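Local atomic coordinates of beta-lactamase/D-alanine Carboxypeptidase (Yersinia pestis, PDB entry 3RJU), a protein that probably acts as a serine hydrolase of the beta-lactamase and penicillin-binding protein family, cleaving beta-lactam rings or terminal D-alanine peptide bonds. Residues W134-K137 with D138-W141; R140-W143 with L144-A147; E43-P46 with G47-I50; V327-S330 with Q331-F335. One frame throughout, in Å; residues are numbered along the deposited sequence.

Interaction 1: residues W134-K137 with D138-W141; sequences WPTK and DNRW
Thr136 and Asn139 grip each other reciprocally. Thr136 OG1, held between its own backbone N and carbonyl carbon (chi1 69°), accepts Asn139 N at 3.1 Å along a nearly straight N-H. In return Asn139 OD1 takes Thr136 N at 2.9 Å, the donor standing 37° out of the amide's carbonyl plane. Beside this pair the packing is close: Pro135, reached through a cis peptide bond, sets CB over the centre of the Trp134 ring and also 3.6 Å from Asn139 CB, while its CG lies 3.7 Å from Arg140 CG. The Arg140 chain bends at chi3 (-73°), so that Lys137 CA lies over one guanidinium face, toward its rim. Its charge is met by Asp169 of helix 162-175, and Asp169 also accepts from Trp141 NE1, so one carboxylate ties both side chains to the neighbouring helix. The opposite character marks Lys137 and Asp138, both exposed: Lys137 NZ and Asp138 OD1 stay 5.2 Å apart, too far for direct contact. The backbone bond from Arg140 N to Thr136 O (2.9 Å) begins the helical turns. With Thr136 as N-cap, the reciprocal pair is a capping box at the start of helix 137-144.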
ATOM      1  N   TRP A 134      10.872 -11.525  -7.619  1.00 16.54           N
ATOM      2  CA  TRP A 134      10.283 -12.681  -8.305  1.00 14.73           C
ATOM      3  C   TRP A 134       8.823 -12.857  -7.852  1.00 14.27           C
ATOM      4  O   TRP A 134       8.539 -12.710  -6.660  1.00 16.26           O
ATOM      5  CB  TRP A 134      11.077 -13.963  -7.982  1.00 17.26           C
ATOM      6  CG  TRP A 134      10.620 -15.137  -8.818  1.00 18.89           C
ATOM      7  CD1 TRP A 134      11.198 -15.602  -9.968  1.00 19.85           C
ATOM      8  CD2 TRP A 134       9.462 -15.961  -8.591  1.00 18.60           C
ATOM      9  NE1 TRP A 134      10.479 -16.663 -10.460  1.00 20.79           N
ATOM     10  CE2 TRP A 134       9.407 -16.900  -9.638  1.00 19.37           C
ATOM     11  CE3 TRP A 134       8.466 -15.990  -7.605  1.00 18.50           C
ATOM     12  CZ2 TRP A 134       8.398 -17.867  -9.726  1.00 19.93           C
ATOM     13  CZ3 TRP A 134       7.462 -16.931  -7.699  1.00 19.20           C
ATOM     14  CH2 TRP A 134       7.438 -17.868  -8.748  1.00 19.89           C
ATOM     15  N   PRO A 135       7.897 -13.181  -8.780  1.00 12.88           N
ATOM     16  CA  PRO A 135       8.101 -13.442 -10.211  1.00 13.54           C
ATOM     17  C   PRO A 135       8.238 -12.157 -11.008  1.00 13.67           C
ATOM     18  O   PRO A 135       7.740 -11.098 -10.587  1.00 13.40           O
ATOM     19  CB  PRO A 135       6.801 -14.142 -10.626  1.00 14.02           C
ATOM     20  CG  PRO A 135       5.752 -13.554  -9.685  1.00 13.60           C
ATOM     21  CD  PRO A 135       6.502 -13.427  -8.365  1.00 13.13           C
ATOM     22  N   THR A 136       8.898 -12.251 -12.160  1.00 13.87           N
ATOM     23  CA  THR A 136       8.911 -11.135 -13.091  1.00 13.97           C
ATOM     24  C   THR A 136       7.604 -11.106 -13.857  1.00 14.47           C
ATOM     25  O   THR A 136       6.810 -12.049 -13.773  1.00 13.30           O
ATOM     26  CB  THR A 136      10.055 -11.258 -14.097  1.00 16.49           C
ATOM     27  OG1 THR A 136       9.795 -12.364 -14.979  1.00 16.85           O
ATOM     28  CG2 THR A 136      11.385 -11.470 -13.368  1.00 18.62           C
ATOM     29  N   LYS A 137       7.380 -10.026 -14.601  1.00 14.97           N
ATOM     30  CA  LYS A 137       6.217  -9.950 -15.484  1.00 14.05           C
ATOM     31  C   LYS A 137       6.152 -11.154 -16.438  1.00 14.26           C
ATOM     32  O   LYS A 137       5.118 -11.814 -16.551  1.00 14.43           O
ATOM     33  CB  LYS A 137       6.213  -8.652 -16.296  1.00 14.21           C
ATOM     34  CG  LYS A 137       5.017  -8.551 -17.233  1.00 18.39           C
ATOM     35  CD  LYS A 137       5.019  -7.244 -18.006  1.00 24.43           C
ATOM     36  CE  LYS A 137       6.137  -7.210 -19.035  1.00 30.12           C
ATOM     37  NZ  LYS A 137       5.932  -6.109 -20.028  1.00 33.79           N
ATOM     38  N   ASP A 138       7.247 -11.440 -17.140  1.00 13.33           N
ATOM     39  CA  ASP A 138       7.230 -12.599 -18.031  1.00 17.15           C
ATOM     40  C   ASP A 138       6.925 -13.892 -17.267  1.00 16.70           C
ATOM     41  O   ASP A 138       6.182 -14.733 -17.763  1.00 17.14           O
ATOM     42  CB  ASP A 138       8.541 -12.742 -18.804  1.00 20.54           C
ATOM     43  CG  ASP A 138       8.704 -11.689 -19.887  1.00 25.89           C
ATOM     44  OD1 ASP A 138       7.710 -11.005 -20.225  1.00 27.91           O
ATOM     45  OD2 ASP A 138       9.836 -11.557 -20.410  1.00 27.76           O
ATOM     46  N   ASN A 139       7.498 -14.067 -16.074  1.00 15.33           N
ATOM     47  CA  ASN A 139       7.188 -15.268 -15.291  1.00 17.29           C
ATOM     48  C   ASN A 139       5.684 -15.362 -15.022  1.00 16.37           C
ATOM     49  O   ASN A 139       5.087 -16.443 -15.128  1.00 16.05           O
ATOM     50  CB  ASN A 139       7.876 -15.272 -13.923  1.00 18.03           C
ATOM     51  CG  ASN A 139       9.390 -15.307 -13.994  1.00 19.66           C
ATOM     52  OD1 ASN A 139      10.050 -14.800 -13.092  1.00 20.94           O
ATOM     53  ND2 ASN A 139       9.949 -15.912 -15.042  1.00 21.01           N
ATOM     54  N   ARG A 140       5.083 -14.236 -14.639  1.00 14.84           N
ATOM     55  CA  ARG A 140       3.662 -14.219 -14.285  1.00 14.16           C
ATOM     56  C   ARG A 140       2.782 -14.691 -15.429  1.00 14.89           C
ATOM     57  O   ARG A 140       1.872 -15.509 -15.240  1.00 14.66           O
ATOM     58  CB  ARG A 140       3.202 -12.813 -13.872  1.00 13.41           C
ATOM     59  CG  ARG A 140       3.697 -12.379 -12.531  1.00 13.49           C
ATOM     60  CD  ARG A 140       2.981 -11.121 -12.099  1.00 12.54           C
ATOM     61  NE  ARG A 140       3.354  -9.884 -12.786  1.00 12.77           N
ATOM     62  CZ  ARG A 140       4.432  -9.152 -12.493  1.00 12.33           C
ATOM     63  NH1 ARG A 140       5.308  -9.576 -11.587  1.00 11.82           N
ATOM     64  NH2 ARG A 140       4.652  -8.002 -13.117  1.00 12.16           N
ATOM     65  N   TRP A 141       3.035 -14.153 -16.614  1.00 15.98           N
ATOM     66  CA  TRP A 141       2.188 -14.465 -17.753  1.00 16.46           C
ATOM     67  C   TRP A 141       2.438 -15.866 -18.300  1.00 18.52           C
ATOM     68  O   TRP A 141       1.512 -16.506 -18.787  1.00 19.03           O
ATOM     69  CB  TRP A 141       2.259 -13.361 -18.814  1.00 14.93           C
ATOM     70  CG  TRP A 141       1.567 -12.162 -18.287  1.00 13.80           C
ATOM     71  CD1 TRP A 141       2.108 -11.177 -17.498  1.00 13.56           C
ATOM     72  CD2 TRP A 141       0.174 -11.840 -18.432  1.00 14.27           C
ATOM     73  NE1 TRP A 141       1.141 -10.259 -17.163  1.00 13.41           N
ATOM     74  CE2 TRP A 141      -0.053 -10.643 -17.716  1.00 14.00           C
ATOM     75  CE3 TRP A 141      -0.903 -12.453 -19.087  1.00 16.13           C
ATOM     76  CZ2 TRP A 141      -1.308 -10.026 -17.664  1.00 14.62           C
ATOM     77  CZ3 TRP A 141      -2.151 -11.841 -19.033  1.00 15.35           C
ATOM     78  CH2 TRP A 141      -2.346 -10.651 -18.312  1.00 15.05           C
TER

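Interaction 2: residues R140-W143 with L144-A147; sequences RWQW and LKLA
Two indole faces each receive a methyl group: Leu144 CD2 lies over the six-membered ring of Trp141, 4.1 Å from its centroid, and Ala147 CB over that of Trp143, 3.6 Å away and just 11° off the ring normal. Both are CH-pi contacts, the second more nearly centred, and they mark the C-terminal end of helix 137-144, where the chain turns through a type I beta turn from Leu144 to Ala147. Leu144 divides its branches between the tryptophans, since CD1 meets Trp143 CZ3 at 3.8 Å while CD2 serves Trp141. The Trp143 ring is swung out by a chi1 of 174°, which brings the face of its six-membered ring against Ala147 CB. Beyond the segments, Trp143 also touches Leu162 and the loop residues Gln122 and Pro123, and Trp141 packs on Ala91 and Pro92. The backbone pattern changes along the helix end: Leu144 N bonds to Arg140 O and Lys145 N to Trp141 O, four residues back, whereas Leu146 N reaches back three, to Trp143 O. On the exposed flank Lys145, extended beyond CG, crosses Gln142 and donates from NZ to Gln142 OE1 at 3.0 Å, the donor tilted 27° from the amide's carbonyl plane.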
ATOM      1  N   ARG A 140       5.083 -14.236 -14.639  1.00 14.84           N
ATOM      2  CA  ARG A 140       3.662 -14.219 -14.285  1.00 14.16           C
ATOM      3  C   ARG A 140       2.782 -14.691 -15.429  1.00 14.89           C
ATOM      4  O   ARG A 140       1.872 -15.509 -15.240  1.00 14.66           O
ATOM      5  CB  ARG A 140       3.202 -12.813 -13.872  1.00 13.41           C
ATOM      6  CG  ARG A 140       3.697 -12.379 -12.531  1.00 13.49           C
ATOM      7  CD  ARG A 140       2.981 -11.121 -12.099  1.00 12.54           C
ATOM      8  NE  ARG A 140       3.354  -9.884 -12.786  1.00 12.77           N
ATOM      9  CZ  ARG A 140       4.432  -9.152 -12.493  1.00 12.33           C
ATOM     10  NH1 ARG A 140       5.308  -9.576 -11.587  1.00 11.82           N
ATOM     11  NH2 ARG A 140       4.652  -8.002 -13.117  1.00 12.16           N
ATOM     12  N   TRP A 141       3.035 -14.153 -16.614  1.00 15.98           N
ATOM     13  CA  TRP A 141       2.188 -14.465 -17.753  1.00 16.46           C
ATOM     14  C   TRP A 141       2.438 -15.866 -18.300  1.00 18.52           C
ATOM     15  O   TRP A 141       1.512 -16.506 -18.787  1.00 19.03           O
ATOM     16  CB  TRP A 141       2.259 -13.361 -18.814  1.00 14.93           C
ATOM     17  CG  TRP A 141       1.567 -12.162 -18.287  1.00 13.80           C
ATOM     18  CD1 TRP A 141       2.108 -11.177 -17.498  1.00 13.56           C
ATOM     19  CD2 TRP A 141       0.174 -11.840 -18.432  1.00 14.27           C
ATOM     20  NE1 TRP A 141       1.141 -10.259 -17.163  1.00 13.41           N
ATOM     21  CE2 TRP A 141      -0.053 -10.643 -17.716  1.00 14.00           C
ATOM     22  CE3 TRP A 141      -0.903 -12.453 -19.087  1.00 16.13           C
ATOM     23  CZ2 TRP A 141      -1.308 -10.026 -17.664  1.00 14.62           C
ATOM     24  CZ3 TRP A 141      -2.151 -11.841 -19.033  1.00 15.35           C
ATOM     25  CH2 TRP A 141      -2.346 -10.651 -18.312  1.00 15.05           C
ATOM     26  N   GLN A 142       3.670 -16.355 -18.168  1.00 19.61           N
ATOM     27  CA  GLN A 142       3.980 -17.734 -18.515  1.00 22.49           C
ATOM     28  C   GLN A 142       3.222 -18.701 -17.589  1.00 19.94           C
ATOM     29  O   GLN A 142       2.673 -19.702 -18.044  1.00 21.07           O
ATOM     30  CB  GLN A 142       5.493 -17.971 -18.470  1.00 26.54           C
ATOM     31  CG  GLN A 142       5.931 -19.346 -18.933  1.00 32.06           C
ATOM     32  CD  GLN A 142       5.501 -19.656 -20.363  1.00 36.08           C
ATOM     33  OE1 GLN A 142       5.507 -18.780 -21.240  1.00 36.33           O
ATOM     34  NE2 GLN A 142       5.109 -20.910 -20.601  1.00 38.61           N
ATOM     35  N   TRP A 143       3.163 -18.379 -16.299  1.00 17.67           N
ATOM     36  CA  TRP A 143       2.407 -19.182 -15.342  1.00 17.07           C
ATOM     37  C   TRP A 143       0.904 -19.066 -15.576  1.00 18.50           C
ATOM     38  O   TRP A 143       0.191 -20.056 -15.549  1.00 19.17           O
ATOM     39  CB  TRP A 143       2.724 -18.757 -13.899  1.00 17.41           C
ATOM     40  CG  TRP A 143       1.872 -19.461 -12.880  1.00 18.31           C
ATOM     41  CD1 TRP A 143       2.123 -20.682 -12.299  1.00 19.82           C
ATOM     42  CD2 TRP A 143       0.625 -19.003 -12.325  1.00 18.90           C
ATOM     43  NE1 TRP A 143       1.107 -21.007 -11.417  1.00 21.01           N
ATOM     44  CE2 TRP A 143       0.180 -19.994 -11.414  1.00 20.25           C
ATOM     45  CE3 TRP A 143      -0.154 -17.851 -12.505  1.00 18.16           C
ATOM     46  CZ2 TRP A 143      -1.010 -19.875 -10.698  1.00 21.12           C
ATOM     47  CZ3 TRP A 143      -1.348 -17.734 -11.785  1.00 19.45           C
ATOM     48  CH2 TRP A 143      -1.755 -18.738 -10.886  1.00 21.04           C
ATOM     49  N   LEU A 144       0.422 -17.850 -15.798  1.00 19.91           N
ATOM     50  CA  LEU A 144      -1.018 -17.613 -15.846  1.00 20.33           C
ATOM     51  C   LEU A 144      -1.660 -18.401 -16.996  1.00 22.38           C
ATOM     52  O   LEU A 144      -2.762 -18.951 -16.872  1.00 23.04           O
ATOM     53  CB  LEU A 144      -1.293 -16.105 -15.970  1.00 18.73           C
ATOM     54  CG  LEU A 144      -2.747 -15.651 -15.885  1.00 19.33           C
ATOM     55  CD1 LEU A 144      -3.365 -16.005 -14.532  1.00 19.21           C
ATOM     56  CD2 LEU A 144      -2.833 -14.163 -16.156  1.00 18.32           C
ATOM     57  N   LYS A 145      -0.950 -18.494 -18.109  1.00 23.92           N
ATOM     58  CA  LYS A 145      -1.561 -19.053 -19.300  1.00 26.74           C
ATOM     59  C   LYS A 145      -1.874 -20.544 -19.149  1.00 26.66           C
ATOM     60  O   LYS A 145      -2.724 -21.074 -19.856  1.00 27.84           O
ATOM     61  CB  LYS A 145      -0.702 -18.775 -20.531  1.00 30.77           C
ATOM     62  CG  LYS A 145       0.574 -19.570 -20.605  1.00 34.47           C
ATOM     63  CD  LYS A 145       1.346 -19.155 -21.838  1.00 37.64           C
ATOM     64  CE  LYS A 145       2.588 -19.994 -22.019  1.00 41.13           C
ATOM     65  NZ  LYS A 145       3.371 -19.528 -23.203  1.00 43.51           N
ATOM     66  N   LEU A 146      -1.211 -21.202 -18.203  1.00 26.12           N
ATOM     67  CA  LEU A 146      -1.453 -22.614 -17.936  1.00 26.66           C
ATOM     68  C   LEU A 146      -2.187 -22.842 -16.617  1.00 24.37           C
ATOM     69  O   LEU A 146      -2.462 -23.987 -16.254  1.00 25.86           O
ATOM     70  CB  LEU A 146      -0.129 -23.380 -17.905  1.00 31.48           C
ATOM     71  CG  LEU A 146       0.662 -23.441 -19.208  1.00 35.18           C
ATOM     72  CD1 LEU A 146       2.030 -24.048 -18.949  1.00 36.26           C
ATOM     73  CD2 LEU A 146      -0.106 -24.237 -20.245  1.00 36.27           C
ATOM     74  N   ALA A 147      -2.495 -21.759 -15.906  1.00 22.39           N
ATOM     75  CA  ALA A 147      -3.075 -21.844 -14.569  1.00 19.99           C
ATOM     76  C   ALA A 147      -4.553 -22.193 -14.615  1.00 20.73           C
ATOM     77  O   ALA A 147      -5.219 -21.991 -15.627  1.00 22.48           O
ATOM     78  CB  ALA A 147      -2.872 -20.507 -13.815  1.00 19.20           C
TER

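Interaction 3: residues E43-P46 with G47-I50; sequences ETQP and GNNI
A single carboxylate, that of Glu43, holds backbone N-H groups on the far side of its own loop. Its OE1 accepts Gly47 N at 3.0 Å, met from 40° above the carboxylate plane, and OE2 accepts Asn49 N at 2.8 Å on the anti side. The chain extends beyond CG, which carries the carboxylate across to these donors. A water gives one hydrogen to OE2 and another to Asn49 OD1. Asn48 is the second organiser: its ND2 donates to Thr44 OG1 at 2.9 Å, almost straight (175°) and in the amide plane. Its OD1 accepts Ile50 N at 3.0 Å, an Asx turn, and more weakly Gln45 N. Between them runs a type II beta turn from Gln45 to Asn48, closed by Asn48 N on Gln45 O, with Gly47 at positive phi (86°) in its third position. Thr44 N to Ile50 O, 2.8 Å, closes residues 44-50 into a compact turn within the loop that runs from edge strand 35-42 to strand 58-59; Pro46 touches Val24 and Ile210. The bonds described are polar and the site is at the surface, so the shape of this loop appears to rest on hydrogen bonds, and the N-H groups around Glu43 would probably favour its charged form.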
ATOM      1  N   GLU A  43      17.372   4.587  14.807  1.00 12.28           N
ATOM      2  CA  GLU A  43      18.558   4.611  13.962  1.00 11.54           C
ATOM      3  C   GLU A  43      18.224   4.128  12.572  1.00 12.27           C
ATOM      4  O   GLU A  43      17.350   3.277  12.404  1.00 11.76           O
ATOM      5  CB  GLU A  43      19.604   3.660  14.538  1.00 14.56           C
ATOM      6  CG  GLU A  43      19.898   3.825  15.993  1.00 17.53           C
ATOM      7  CD  GLU A  43      20.830   2.735  16.465  1.00 19.04           C
ATOM      8  OE1 GLU A  43      20.391   1.571  16.643  1.00 19.47           O
ATOM      9  OE2 GLU A  43      22.013   3.046  16.636  1.00 19.34           O
ATOM     10  N   THR A  44      18.944   4.640  11.582  1.00 11.91           N
ATOM     11  CA  THR A  44      18.755   4.206  10.198  1.00 12.47           C
ATOM     12  C   THR A  44      19.466   2.887   9.876  1.00 12.95           C
ATOM     13  O   THR A  44      19.253   2.320   8.821  1.00 12.94           O
ATOM     14  CB  THR A  44      19.205   5.278   9.194  1.00 12.72           C
ATOM     15  OG1 THR A  44      20.588   5.569   9.414  1.00 14.43           O
ATOM     16  CG2 THR A  44      18.381   6.563   9.342  1.00 13.18           C
ATOM     17  N   GLN A  45      20.343   2.434  10.770  0.53 13.05           N
ATOM     18  CA  GLN A  45      20.944   1.102  10.694  0.53 15.15           C
ATOM     19  C   GLN A  45      21.285   0.702  12.126  0.53 15.74           C
ATOM     20  O   GLN A  45      21.680   1.556  12.916  0.53 16.23           O
ATOM     21  CB  GLN A  45      22.214   1.106   9.832  0.53 15.91           C
ATOM     22  CG  GLN A  45      22.042   1.716   8.444  0.53 16.83           C
ATOM     23  CD  GLN A  45      23.269   1.555   7.550  0.53 19.06           C
ATOM     24  OE1 GLN A  45      24.119   0.692   7.787  0.53 21.23           O
ATOM     25  NE2 GLN A  45      23.359   2.385   6.512  0.53 17.85           N
ATOM     26  N   PRO A  46      21.123  -0.588  12.480  1.00 16.29           N
ATOM     27  CA  PRO A  46      21.410  -0.972  13.870  1.00 18.14           C
ATOM     28  C   PRO A  46      22.793  -0.500  14.313  1.00 19.47           C
ATOM     29  O   PRO A  46      23.783  -0.786  13.639  1.00 20.08           O
ATOM     30  CB  PRO A  46      21.326  -2.501  13.828  1.00 19.45           C
ATOM     31  CG  PRO A  46      20.310  -2.746  12.739  1.00 19.10           C
ATOM     32  CD  PRO A  46      20.647  -1.733  11.684  1.00 17.86           C
ATOM     33  N   GLY A  47      22.840   0.262  15.403  1.00 20.23           N
ATOM     34  CA  GLY A  47      24.093   0.710  15.981  1.00 20.30           C
ATOM     35  C   GLY A  47      24.686   1.987  15.406  1.00 20.70           C
ATOM     36  O   GLY A  47      25.699   2.456  15.919  1.00 23.09           O
ATOM     37  N   ASN A  48      24.077   2.577  14.376  1.00 19.31           N
ATOM     38  CA  ASN A  48      24.715   3.740  13.758  1.00 19.59           C
ATOM     39  C   ASN A  48      24.398   5.093  14.399  1.00 20.56           C
ATOM     40  O   ASN A  48      25.030   6.104  14.081  1.00 21.27           O
ATOM     41  CB  ASN A  48      24.527   3.774  12.229  1.00 19.53           C
ATOM     42  CG  ASN A  48      23.158   4.294  11.791  1.00 17.66           C
ATOM     43  OD1 ASN A  48      22.253   4.524  12.596  1.00 16.15           O
ATOM     44  ND2 ASN A  48      23.010   4.476  10.492  1.00 17.67           N
ATOM     45  N   ASN A  49      23.429   5.098  15.307  1.00 21.44           N
ATOM     46  CA  ASN A  49      23.039   6.304  16.016  1.00 23.76           C
ATOM     47  C   ASN A  49      22.689   7.480  15.126  1.00 21.99           C
ATOM     48  O   ASN A  49      22.872   8.641  15.516  1.00 23.38           O
ATOM     49  CB  ASN A  49      24.124   6.715  17.005  1.00 29.81           C
ATOM     50  CG  ASN A  49      23.615   6.734  18.409  1.00 36.35           C
ATOM     51  OD1 ASN A  49      23.655   5.713  19.113  1.00 39.69           O
ATOM     52  ND2 ASN A  49      23.097   7.886  18.833  1.00 36.69           N
ATOM     53  N   ILE A  50      22.193   7.178  13.931  1.00 19.28           N
ATOM     54  CA  ILE A  50      21.758   8.210  12.999  1.00 18.99           C
ATOM     55  C   ILE A  50      20.230   8.203  12.967  1.00 15.64           C
ATOM     56  O   ILE A  50      19.618   7.207  12.569  1.00 15.92           O
ATOM     57  CB  ILE A  50      22.316   7.958  11.575  1.00 20.54           C
ATOM     58  CG1 ILE A  50      23.852   7.996  11.566  1.00 22.08           C
ATOM     59  CG2 ILE A  50      21.755   8.972  10.580  1.00 20.59           C
ATOM     60  CD1 ILE A  50      24.464   7.739  10.172  1.00 22.53           C
TER
HETATM   61  O   HOH W   1      22.876   2.788  19.201  1.00 45.37           O

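Interaction 4: residues V327-S330 with Q331-F335; sequences VTRS and QLTKF
Arg329 NH1 reaches two carbonyl oxygens of the turn that follows it. The bond to Thr333 O is the better formed: 2.9 Å, 168° at the hydrogen, on a lone pair in the carbonyl plane and close to the guanidinium plane. Gln331 O, at 3.2 Å, is met less squarely, with the donor 63° above its carbonyl plane. Alongside, the arginine's NE passes 3.7 Å from Thr333 CB, and a bend at chi3 (68°) folds the guanidinium back over the turn. Two waters also bind the group. One accepts from NE and donates weakly to Thr333 O; the other, at the edge in the guanidinium plane, accepts from NH2 at 2.9 Å and donates to Gln331 OE1.

The next layer is the turn itself, a type I beta turn from Ser330 to Thr333 closed by Thr333 N on Ser330 O (3.1 Å). Thr333 OG1, lying beside its own backbone N, turns back to accept Ser330 N at 2.9 Å, so backbone and side chain of Thr333 both hold Ser330. Further out, Thr333 OG1 also bonds to Ser21 O, and Ser330 OG to Gly22 O, fastening the turn to the segment ahead of strand 25-32. Arg329, the residue after strand 321-328, is itself placed by backbone bonds to Val212 and Gly308, and Thr333 rests on Ile310.

The positive guanidinium is thus met here by neutral carbonyl oxygens and waters rather than by a carboxylate of these segments, and probably gains from the carbonyl dipoles it points to.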
ATOM      1  N   VAL A 327       8.445   1.589  10.131  1.00  8.31           N
ATOM      2  CA  VAL A 327       9.382   1.065  11.115  1.00  9.17           C
ATOM      3  C   VAL A 327      10.298   0.057  10.449  1.00  7.79           C
ATOM      4  O   VAL A 327       9.862  -0.741   9.623  1.00  8.22           O
ATOM      5  CB  VAL A 327       8.586   0.378  12.278  1.00  8.85           C
ATOM      6  CG1 VAL A 327       9.393  -0.733  12.975  1.00  9.12           C
ATOM      7  CG2 VAL A 327       8.051   1.413  13.273  1.00  9.29           C
ATOM      8  N   THR A 328      11.582   0.100  10.775  1.00  8.28           N
ATOM      9  CA  THR A 328      12.456  -1.015  10.459  1.00  9.28           C
ATOM     10  C   THR A 328      12.446  -2.021  11.633  1.00  9.53           C
ATOM     11  O   THR A 328      12.577  -1.647  12.805  1.00  9.74           O
ATOM     12  CB  THR A 328      13.880  -0.536  10.162  1.00  9.59           C
ATOM     13  OG1 THR A 328      14.240   0.455  11.131  1.00  9.70           O
ATOM     14  CG2 THR A 328      13.974   0.076   8.766  1.00 10.08           C
ATOM     15  N   ARG A 329      12.256  -3.299  11.315  1.00  9.71           N
ATOM     16  CA  ARG A 329      12.045  -4.333  12.332  1.00  9.76           C
ATOM     17  C   ARG A 329      13.302  -4.655  13.134  1.00  9.83           C
ATOM     18  O   ARG A 329      14.398  -4.687  12.590  1.00 11.43           O
ATOM     19  CB  ARG A 329      11.589  -5.637  11.667  1.00  9.22           C
ATOM     20  CG  ARG A 329      10.222  -5.558  10.971  1.00  9.76           C
ATOM     21  CD  ARG A 329       9.755  -6.976  10.618  1.00 10.11           C
ATOM     22  NE  ARG A 329       9.445  -7.727  11.831  1.00  9.88           N
ATOM     23  CZ  ARG A 329      10.208  -8.697  12.348  1.00  9.82           C
ATOM     24  NH1 ARG A 329       9.854  -9.296  13.481  1.00 11.25           N
ATOM     25  NH2 ARG A 329      11.332  -9.071  11.747  1.00 13.25           N
ATOM     26  N   SER A 330      13.136  -4.927  14.423  1.00  8.14           N
ATOM     27  CA  SER A 330      14.093  -5.797  15.090  1.00 10.19           C
ATOM     28  C   SER A 330      13.495  -7.208  15.135  1.00 11.06           C
ATOM     29  O   SER A 330      12.345  -7.425  14.717  1.00 10.60           O
ATOM     30  CB  SER A 330      14.391  -5.303  16.508  1.00  9.97           C
ATOM     31  OG  SER A 330      13.251  -5.444  17.328  1.00 10.51           O
ATOM     32  N   GLN A 331      14.250  -8.177  15.645  1.00 13.33           N
ATOM     33  CA  GLN A 331      13.750  -9.541  15.676  1.00 15.74           C
ATOM     34  C   GLN A 331      12.390  -9.668  16.392  1.00 14.78           C
ATOM     35  O   GLN A 331      11.524 -10.433  15.954  1.00 15.54           O
ATOM     36  CB  GLN A 331      14.787 -10.475  16.313  1.00 16.83           C
ATOM     37  CG  GLN A 331      14.344 -11.921  16.407  1.00 22.27           C
ATOM     38  CD  GLN A 331      14.091 -12.582  15.054  1.00 28.45           C
ATOM     39  OE1 GLN A 331      14.695 -12.222  14.026  1.00 29.09           O
ATOM     40  NE2 GLN A 331      13.194 -13.571  15.051  1.00 31.31           N
ATOM     41  N   LEU A 332      12.191  -8.921  17.477  1.00 12.85           N
ATOM     42  CA  LEU A 332      10.978  -9.081  18.286  1.00 11.90           C
ATOM     43  C   LEU A 332       9.776  -8.279  17.763  1.00 10.13           C
ATOM     44  O   LEU A 332       8.661  -8.411  18.276  1.00 12.01           O
ATOM     45  CB  LEU A 332      11.259  -8.739  19.766  1.00 11.24           C
ATOM     46  CG  LEU A 332      11.765  -7.340  20.126  1.00 12.01           C
ATOM     47  CD1 LEU A 332      10.658  -6.325  20.021  1.00 12.52           C
ATOM     48  CD2 LEU A 332      12.323  -7.376  21.559  1.00 13.01           C
ATOM     49  N   THR A 333       9.980  -7.477  16.722  1.00  8.86           N
ATOM     50  CA  THR A 333       8.902  -6.617  16.224  1.00  9.92           C
ATOM     51  C   THR A 333       7.629  -7.392  15.847  1.00 10.17           C
ATOM     52  O   THR A 333       7.683  -8.350  15.070  1.00 11.28           O
ATOM     53  CB  THR A 333       9.367  -5.807  15.018  1.00  9.97           C
ATOM     54  OG1 THR A 333      10.403  -4.889  15.436  1.00 10.87           O
ATOM     55  CG2 THR A 333       8.180  -5.041  14.391  1.00 10.48           C
ATOM     56  N   LYS A 334       6.501  -6.969  16.417  1.00 10.94           N
ATOM     57  CA  LYS A 334       5.189  -7.487  16.041  1.00 10.14           C
ATOM     58  C   LYS A 334       4.386  -6.359  15.392  1.00  8.59           C
ATOM     59  O   LYS A 334       4.241  -5.279  15.959  1.00  9.51           O
ATOM     60  CB  LYS A 334       4.424  -8.020  17.265  1.00 10.98           C
ATOM     61  CG  LYS A 334       2.985  -8.520  16.942  1.00 13.46           C
ATOM     62  CD  LYS A 334       2.207  -8.852  18.236  1.00 17.73           C
ATOM     63  CE  LYS A 334       1.037  -9.819  18.028  1.00 22.28           C
ATOM     64  NZ  LYS A 334       0.206  -9.550  16.826  1.00 24.79           N
ATOM     65  N   PHE A 335       3.878  -6.615  14.192  1.00  9.45           N
ATOM     66  CA  PHE A 335       3.269  -5.568  13.376  1.00  9.36           C
ATOM     67  C   PHE A 335       2.179  -4.818  14.112  1.00  8.43           C
ATOM     68  O   PHE A 335       2.129  -3.568  14.092  1.00  9.10           O
ATOM     69  CB  PHE A 335       2.673  -6.142  12.080  1.00  9.36           C
ATOM     70  CG  PHE A 335       2.043  -5.085  11.222  1.00  8.33           C
ATOM     71  CD1 PHE A 335       2.804  -4.398  10.266  1.00  7.47           C
ATOM     72  CD2 PHE A 335       0.706  -4.735  11.402  1.00  9.73           C
ATOM     73  CE1 PHE A 335       2.247  -3.375   9.510  1.00  8.34           C
ATOM     74  CE2 PHE A 335       0.127  -3.733  10.646  1.00  9.64           C
ATOM     75  CZ  PHE A 335       0.889  -3.052   9.678  1.00  9.16           C
TER
HETATM   76  O   HOH W   2       6.597  -7.312  12.039  1.00 14.99           O
HETATM   77  O   HOH W   3      12.677 -11.552  12.442  1.00 22.83           O

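In the fold
Following the chain from the N terminus, interaction 3 comes first, folding the loop that leaves edge strand 35-42. Interactions 1 and 2 come next at the two ends of helix 137-144; they overlap in sequence, share Arg140 and Trp141, and have centres about 9 Å apart. Interaction 4 closes the turn between strand 321-328 and helix 336-349. Each contact is local, and none nests within or crosses another. In space they form two groups: interactions 3 and 4 approach to about 4 Å between nearest atoms without touching, beside the antiparallel sheet, whereas interactions 1 and 2 belong to the helical part, their centres 30 to 43 Å from those of the other two.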